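Local coordinates for protein scribble homolog (Homo sapiens, PDB 6EEY) that probably acts as a cell-polarity scaffold whose PDZ domains bind C-terminal peptide ligands, among them those of the alpha1D-adrenergic receptor, at residues E65-S70 against T89-V94; L17-R22 against G49-D54; L7-A12 against D54-V59. The protein carries 1 engineered substitution. One frame throughout, in Å; residues are numbered along the deposited sequence.

In the fold
In this PDZ domain contact 1, strand pairing, is partly buried with Gln68 outside; contact 2 has no exposed touching residue; contact 3 lies farthest out, Cys8 and Arg56 exposed over buried Ile9 and Leu57. Contacts 1 and 3 share a framework, strands 5-10 and 89-94 being sheet neighbours, whereas contact 2, the smallest, ties the segment leading into strand 19-23 to the first turn of helix 50-54. Segments 49-54 and 54-59 meet at Asp54, which works in contact 3, and Leu17 packs on Leu90, Val92 and Ile9, linking all three. Two backbone bonds and one from the Asn67 amide hold contact 1, helix-end N-H groups contact 2, and a charged pair with waters contact 3's outer side.

Contact 1: residues E65-S70 against T89-V94; sequences EVNQQS and TLTVLV
Asn67 and Thr91 grip each other twice. The backbone N of Asn67 gives its hydrogen to Thr91 O at 2.8 Å, and Asn67 OD1 receives the backbone N of Thr91 at 2.9 Å, an almost straight bond (178° at the hydrogen) lying nearly along the C=O axis. The side-chain oxygen thus does what a main-chain carbonyl would do were the ladder to continue, while Asn67 O is turned elsewhere and takes Gln69 NE2. With CG beside the backbone N (chi1 -73°), the amide reaches back toward strand 89-94. Its other end is held through a water that bridges Asn67 ND2 and Thr89 O, which helps to fix the rotation of the group.

The amide also crosses Leu90 at about a right angle, with OD1 of Asn67 3.7 Å from CG of Leu90. Behind it, Val66 has CG1 anti to its backbone N (chi1 176°), and this methyl meets Leu90 CD2 at 3.9 Å in a buried layer to which Leu82 and Leu83 of helix 76-83 add. Glu65 and Leu93, on the other face of the sheet, run side by side: the extended glutamate lays its CD 3.7 Å from Leu93 CD2, and below them Leu93 N bonds to Glu65 O at 3.0 Å. Gln68 brushes the methyl of Thr91, but its NE2 is bonded to Glu6. Val66 to Gln69 form a type I' turn, the two-residue connection of a tight beta-hairpin, docked here on the last strand of the antiparallel sheet of the PDZ fold.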
# COMPACT_ATOMS: atom_id res chain seq x y z
N GLU A 65 2.28 4.67 -3.96
CA GLU A 65 1.56 4.40 -5.18
C GLU A 65 1.36 2.90 -5.28
O GLU A 65 2.18 2.11 -4.80
CB GLU A 65 2.32 4.82 -6.44
CG GLU A 65 2.62 6.29 -6.51
CD GLU A 65 3.26 6.73 -7.81
OE1 GLU A 65 3.36 7.96 -8.00
OE2 GLU A 65 3.65 5.89 -8.63
N VAL A 66 0.29 2.52 -5.95
CA VAL A 66 0.03 1.15 -6.35
C VAL A 66 -0.27 1.19 -7.83
O VAL A 66 -1.11 1.98 -8.27
CB VAL A 66 -1.17 0.57 -5.57
CG1 VAL A 66 -1.50 -0.84 -6.04
CG2 VAL A 66 -0.88 0.54 -4.09
N ASN A 67 0.41 0.36 -8.60
CA ASN A 67 0.24 0.32 -10.05
C ASN A 67 0.29 1.72 -10.65
O ASN A 67 -0.54 2.10 -11.49
CB ASN A 67 -1.01 -0.45 -10.46
CG ASN A 67 -0.84 -1.95 -10.26
OD1 ASN A 67 0.27 -2.44 -10.07
ND2 ASN A 67 -1.94 -2.68 -10.33
N GLN A 68 1.28 2.49 -10.20
CA GLN A 68 1.63 3.80 -10.71
C GLN A 68 0.66 4.89 -10.32
O GLN A 68 0.77 6.00 -10.83
CB GLN A 68 1.76 3.83 -12.24
CG GLN A 68 2.51 2.66 -12.82
CD GLN A 68 3.95 2.64 -12.40
OE1 GLN A 68 4.59 3.68 -12.29
NE2 GLN A 68 4.48 1.44 -12.16
N GLN A 69 -0.29 4.60 -9.43
CA GLN A 69 -1.32 5.56 -9.05
C GLN A 69 -1.13 5.99 -7.61
O GLN A 69 -0.98 5.17 -6.72
CB GLN A 69 -2.69 4.93 -9.26
CG GLN A 69 -2.94 4.66 -10.74
CD GLN A 69 -3.96 3.58 -10.98
OE1 GLN A 69 -5.16 3.80 -10.80
NE2 GLN A 69 -3.49 2.40 -11.39
N SER A 70 -1.11 7.30 -7.41
CA SER A 70 -0.94 7.86 -6.09
C SER A 70 -2.08 7.46 -5.17
O SER A 70 -3.26 7.49 -5.54
CB SER A 70 -0.89 9.39 -6.19
OG SER A 70 -0.83 9.97 -4.90
N THR A 89 1.24 -9.54 -11.81
CA THR A 89 2.15 -8.81 -10.94
C THR A 89 1.39 -7.59 -10.44
O THR A 89 0.33 -7.23 -10.96
CB THR A 89 3.41 -8.33 -11.67
OG1 THR A 89 3.03 -7.41 -12.69
CG2 THR A 89 4.19 -9.48 -12.28
N LEU A 90 1.93 -6.95 -9.42
CA LEU A 90 1.41 -5.70 -8.91
C LEU A 90 2.62 -4.89 -8.49
O LEU A 90 3.56 -5.43 -7.91
CB LEU A 90 0.43 -5.96 -7.77
CG LEU A 90 -0.24 -4.70 -7.23
CD1 LEU A 90 -1.69 -4.99 -6.88
CD2 LEU A 90 0.51 -4.19 -6.01
N THR A 91 2.60 -3.60 -8.76
CA THR A 91 3.74 -2.74 -8.45
C THR A 91 3.39 -1.80 -7.32
O THR A 91 2.27 -1.28 -7.25
CB THR A 91 4.16 -1.97 -9.70
OG1 THR A 91 4.60 -2.90 -10.71
CG2 THR A 91 5.26 -0.97 -9.41
N VAL A 92 4.33 -1.60 -6.42
CA VAL A 92 4.16 -0.64 -5.35
C VAL A 92 5.35 0.30 -5.34
O VAL A 92 6.48 -0.08 -5.67
CB VAL A 92 3.99 -1.29 -3.96
CG1 VAL A 92 2.68 -2.08 -3.92
CG2 VAL A 92 5.18 -2.18 -3.62
N LEU A 93 5.10 1.52 -4.90
CA LEU A 93 6.15 2.51 -4.66
C LEU A 93 6.18 2.76 -3.17
O LEU A 93 5.17 3.20 -2.60
CB LEU A 93 5.83 3.81 -5.40
CG LEU A 93 6.93 4.86 -5.42
CD1 LEU A 93 8.12 4.38 -6.26
CD2 LEU A 93 6.42 6.18 -5.95
N VAL A 94 7.29 2.44 -2.53
CA VAL A 94 7.38 2.45 -1.09
C VAL A 94 8.64 3.16 -0.65
O VAL A 94 9.56 3.40 -1.42
CB VAL A 94 7.38 1.02 -0.49
CG1 VAL A 94 6.11 0.31 -0.80
CG2 VAL A 94 8.56 0.21 -0.98
O HOH W 1 -1.87 -5.57 -10.73
O HOH W 2 3.17 1.71 -8.21

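Contact 2: residues L17-R22 against G49-D54; sequences LGISIR and GAAGRD
Leu17 and Gly18 run past the start of helix 50-54, where Gly49 is the N-cap, with the CA atoms of Gly18 and Gly49 only 4.5 Å apart. Leu17, Gly18 and Ile19 probably form most of the carboxylate-binding loop of this PDZ domain, GLGF in many relatives, whose backbone amides typically receive the C-terminus of a peptide laid along the strand that follows; the glycine just before Leu17 is the engineered residue. Leu17 O turns toward the helix and accepts the backbone N of Ala51 at 2.9 Å (157° at the hydrogen), using an N-H of the first turn that has no helical carbonyl before it to bond. Gly18 has a positive phi (80°); a CB there would press on Gly49 CA and on the carbonyl O of Leu17, and one on Gly49 would crowd Gly18 CA, so the close passage probably relies on both glycines.

Ala51 CB is the wedge of the contact. It lies 3.5 Å from Ile19 CG2, tighter than ordinary carbon packing, and 4.0 Å from Leu17 CG. Ile19 carries CG1 between its backbone N and carbonyl carbon (chi1 63°), which leaves CG2 as the branch set against the alanine. Leu17 sends CD1 toward Ala50 and Ala51, while Leu57 also packs on both Leu17 and Ala51. Farther round the helix, the Arg53 guanidinium rests one face over Ala50 CA and forms a salt bridge with Glu15. Beside the direct bond, one water links the two backbones, giving a hydrogen to Gly18 O and accepting Gly52 N, each at 2.8 Å.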
# COMPACT_ATOMS: atom_id res chain seq x y z
N LEU A 17 -2.54 -8.22 -3.16
CA LEU A 17 -1.16 -8.20 -2.73
C LEU A 17 -0.97 -8.90 -1.39
O LEU A 17 0.13 -9.37 -1.10
CB LEU A 17 -0.66 -6.77 -2.65
CG LEU A 17 0.82 -6.63 -2.31
CD1 LEU A 17 1.73 -7.32 -3.31
CD2 LEU A 17 1.17 -5.16 -2.24
N GLY A 18 -2.01 -9.00 -0.57
CA GLY A 18 -1.88 -9.65 0.71
C GLY A 18 -1.25 -8.80 1.79
O GLY A 18 -0.52 -9.32 2.62
N ILE A 19 -1.51 -7.50 1.79
CA ILE A 19 -1.07 -6.62 2.86
C ILE A 19 -2.27 -5.90 3.43
O ILE A 19 -3.30 -5.75 2.78
CB ILE A 19 -0.01 -5.61 2.42
CG1 ILE A 19 -0.54 -4.64 1.37
CG2 ILE A 19 1.21 -6.34 1.92
CD1 ILE A 19 0.38 -3.47 1.11
N SER A 20 -2.13 -5.46 4.66
CA SER A 20 -3.06 -4.54 5.28
C SER A 20 -2.40 -3.18 5.35
O SER A 20 -1.18 -3.08 5.50
CB SER A 20 -3.43 -4.98 6.68
OG SER A 20 -3.69 -6.36 6.70
N ILE A 21 -3.21 -2.14 5.25
CA ILE A 21 -2.73 -0.77 5.27
C ILE A 21 -3.48 0.04 6.32
O ILE A 21 -4.60 -0.28 6.70
CB ILE A 21 -2.82 -0.09 3.89
CG1 ILE A 21 -4.25 -0.14 3.36
CG2 ILE A 21 -1.85 -0.76 2.93
CD1 ILE A 21 -4.48 0.72 2.15
N ARG A 22 -2.83 1.11 6.75
CA ARG A 22 -3.43 2.07 7.65
C ARG A 22 -3.05 3.46 7.17
O ARG A 22 -2.14 3.63 6.35
CB ARG A 22 -2.92 1.89 9.08
CG ARG A 22 -1.43 2.08 9.20
CD ARG A 22 -0.93 1.94 10.63
NE ARG A 22 0.52 2.05 10.67
CZ ARG A 22 1.19 3.20 10.67
NH1 ARG A 22 2.51 3.19 10.66
NH2 ARG A 22 0.55 4.36 10.66
N GLY A 49 0.27 -14.60 1.56
CA GLY A 49 -0.09 -13.74 0.45
C GLY A 49 1.11 -13.37 -0.40
O GLY A 49 2.25 -13.71 -0.13
N ALA A 50 0.83 -12.63 -1.47
CA ALA A 50 1.86 -12.39 -2.48
C ALA A 50 3.03 -11.60 -1.91
O ALA A 50 4.20 -11.91 -2.20
CB ALA A 50 1.25 -11.69 -3.69
N ALA A 51 2.76 -10.57 -1.11
CA ALA A 51 3.84 -9.80 -0.53
C ALA A 51 4.68 -10.64 0.41
O ALA A 51 5.90 -10.51 0.45
CB ALA A 51 3.26 -8.60 0.21
N GLY A 52 4.02 -11.50 1.18
CA GLY A 52 4.75 -12.38 2.08
C GLY A 52 5.63 -13.35 1.33
O GLY A 52 6.79 -13.56 1.71
N ARG A 53 5.11 -13.94 0.26
CA ARG A 53 5.88 -14.90 -0.52
C ARG A 53 7.09 -14.24 -1.16
O ARG A 53 8.17 -14.84 -1.25
CB ARG A 53 5.00 -15.52 -1.61
CG ARG A 53 3.83 -16.30 -1.08
CD ARG A 53 3.18 -17.11 -2.15
NE ARG A 53 2.73 -16.35 -3.30
CZ ARG A 53 1.51 -15.86 -3.47
NH1 ARG A 53 1.23 -15.23 -4.59
NH2 ARG A 53 0.58 -15.98 -2.53
N ASP A 54 6.93 -13.00 -1.64
CA ASP A 54 8.03 -12.27 -2.26
C ASP A 54 9.11 -11.95 -1.24
O ASP A 54 10.30 -11.96 -1.56
CB ASP A 54 7.42 -11.03 -2.92
CG ASP A 54 8.46 -10.04 -3.39
OD1 ASP A 54 8.92 -9.23 -2.57
OD2 ASP A 54 8.79 -10.06 -4.60
O HOH W 3 1.30 -11.17 1.66

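Contact 3: residues L7-A12 against D54-V59; sequences LCIQKA and DGRLRV
The Arg56 guanidinium is covered on one face by Leu7, whose CD1 stands 3.9 Å above the plane, offset toward its rim, while Cys8 O, the Asp54 carboxylate and a water lie at its edge. Leu7 comes to meet the arginine from the opposite direction and also brings CD2 to within 3.6 Å of Arg56 NH1. Asp54 is held side-on: Arg56 NE reaches the syn lone pair of Asp54 OD1 in a nearly straight bond (172°), and Arg56 NH2 forms a salt bridge with Asp54 OD2 at 2.9 Å. The bend of the arginine chain at chi3 (-70°) folds its head back to this carboxylate. Asp54 OD1 further accepts the backbone N of Arg56 at 3.2 Å, on its anti side, closing an Asx turn at the C-terminal end of helix 50-54.

Across the contact, Arg56 NH2 bonds to Cys8 O at 3.0 Å; the bond is bent (132°), and the donor sits above the carbonyl plane. Two waters extend the polar seam along strand 5-10, one joining Cys8 N to Arg56 NH1, the other Gln10 N to Asp54 OD2. Beneath it, Ile9 crosses Asp54 at about a right angle and packs CG2 on the aspartate CB, while Ile9 CD1 meets Leu57 CD1 at 3.5 Å. An alanine in place of Asp54 would probably leave Arg56 without this countercharge, free to turn and less well aimed at Cys8 O. The chemistry implies a division of labour at this edge of the PDZ sheet: Leu7, Ile9 and Leu57 supply the apolar contact, while an arginine oriented by its aspartate, with two waters, serves backbone groups of strand 5-10 that do not pair with strand 89-94.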
# COMPACT_ATOMS: atom_id res chain seq x y z
N LEU A 7 8.74 -1.69 -6.43
CA LEU A 7 8.84 -3.14 -6.41
C LEU A 7 7.73 -3.73 -7.26
O LEU A 7 6.58 -3.30 -7.16
CB LEU A 7 8.66 -3.69 -5.01
CG LEU A 7 9.64 -3.22 -3.94
CD1 LEU A 7 9.58 -4.12 -2.71
CD2 LEU A 7 11.06 -3.08 -4.45
N CYS A 8 8.09 -4.70 -8.08
CA CYS A 8 7.14 -5.45 -8.87
C CYS A 8 7.02 -6.83 -8.25
O CYS A 8 8.02 -7.54 -8.15
CB CYS A 8 7.59 -5.55 -10.32
SG CYS A 8 6.46 -6.45 -11.39
N ILE A 9 5.83 -7.17 -7.79
CA ILE A 9 5.60 -8.37 -6.99
C ILE A 9 4.71 -9.32 -7.76
O ILE A 9 3.64 -8.93 -8.23
CB ILE A 9 5.02 -8.00 -5.62
CG1 ILE A 9 6.06 -7.16 -4.87
CG2 ILE A 9 4.64 -9.23 -4.84
CD1 ILE A 9 5.52 -6.46 -3.65
N GLN A 10 5.15 -10.55 -7.91
CA GLN A 10 4.34 -11.54 -8.60
C GLN A 10 3.15 -11.94 -7.74
O GLN A 10 3.23 -11.98 -6.51
CB GLN A 10 5.19 -12.76 -8.92
CG GLN A 10 6.32 -12.45 -9.89
CD GLN A 10 6.94 -13.70 -10.51
OE1 GLN A 10 6.35 -14.78 -10.51
NE2 GLN A 10 8.14 -13.54 -11.05
N LYS A 11 2.04 -12.26 -8.39
CA LYS A 11 0.88 -12.75 -7.67
C LYS A 11 0.05 -13.58 -8.64
O LYS A 11 0.22 -13.51 -9.86
CB LYS A 11 0.04 -11.60 -7.11
CG LYS A 11 -0.60 -10.69 -8.13
CD LYS A 11 -1.29 -9.53 -7.44
CE LYS A 11 -2.16 -8.71 -8.36
NZ LYS A 11 -3.29 -9.54 -8.88
N ALA A 12 -0.87 -14.36 -8.08
CA ALA A 12 -1.82 -15.05 -8.94
C ALA A 12 -2.77 -13.99 -9.52
O ALA A 12 -3.02 -12.96 -8.91
CB ALA A 12 -2.58 -16.11 -8.16
N ASP A 54 6.93 -13.00 -1.64
CA ASP A 54 8.03 -12.27 -2.26
C ASP A 54 9.11 -11.95 -1.24
O ASP A 54 10.30 -11.96 -1.56
CB ASP A 54 7.42 -11.03 -2.92
CG ASP A 54 8.46 -10.04 -3.39
OD1 ASP A 54 8.92 -9.23 -2.57
OD2 ASP A 54 8.79 -10.06 -4.60
N GLY A 55 8.73 -11.63 -0.01
CA GLY A 55 9.67 -11.50 1.07
C GLY A 55 10.23 -10.11 1.31
O GLY A 55 10.88 -9.90 2.33
N ARG A 56 9.98 -9.16 0.42
CA ARG A 56 10.60 -7.85 0.56
C ARG A 56 9.80 -6.90 1.44
O ARG A 56 10.37 -6.24 2.32
CB ARG A 56 10.84 -7.23 -0.82
CG ARG A 56 11.95 -7.90 -1.57
CD ARG A 56 12.11 -7.31 -2.95
NE ARG A 56 10.99 -7.67 -3.81
CZ ARG A 56 10.83 -7.23 -5.06
NH1 ARG A 56 11.71 -6.41 -5.60
NH2 ARG A 56 9.80 -7.65 -5.76
N LEU A 57 8.49 -6.79 1.22
CA LEU A 57 7.72 -5.80 1.95
C LEU A 57 7.63 -6.15 3.43
O LEU A 57 7.61 -7.32 3.81
CB LEU A 57 6.33 -5.68 1.37
CG LEU A 57 6.25 -5.09 -0.04
CD1 LEU A 57 4.81 -5.10 -0.50
CD2 LEU A 57 6.81 -3.69 -0.11
N ARG A 58 7.56 -5.11 4.25
CA ARG A 58 7.49 -5.23 5.69
C ARG A 58 6.48 -4.23 6.23
O ARG A 58 6.23 -3.18 5.64
CB ARG A 58 8.85 -4.94 6.35
CG ARG A 58 9.91 -5.98 6.11
CD ARG A 58 9.57 -7.21 6.93
NE ARG A 58 10.57 -8.26 6.80
CZ ARG A 58 10.68 -9.06 5.75
NH1 ARG A 58 9.86 -8.93 4.72
NH2 ARG A 58 11.61 -10.00 5.72
N VAL A 59 5.94 -4.57 7.40
CA VAL A 59 5.20 -3.61 8.19
C VAL A 59 6.04 -2.38 8.39
O VAL A 59 7.25 -2.45 8.61
CB VAL A 59 4.82 -4.26 9.54
CG1 VAL A 59 4.29 -3.21 10.49
CG2 VAL A 59 3.80 -5.37 9.32
O HOH W 4 10.84 -5.60 -8.20
O HOH W 5 7.67 -11.35 -6.69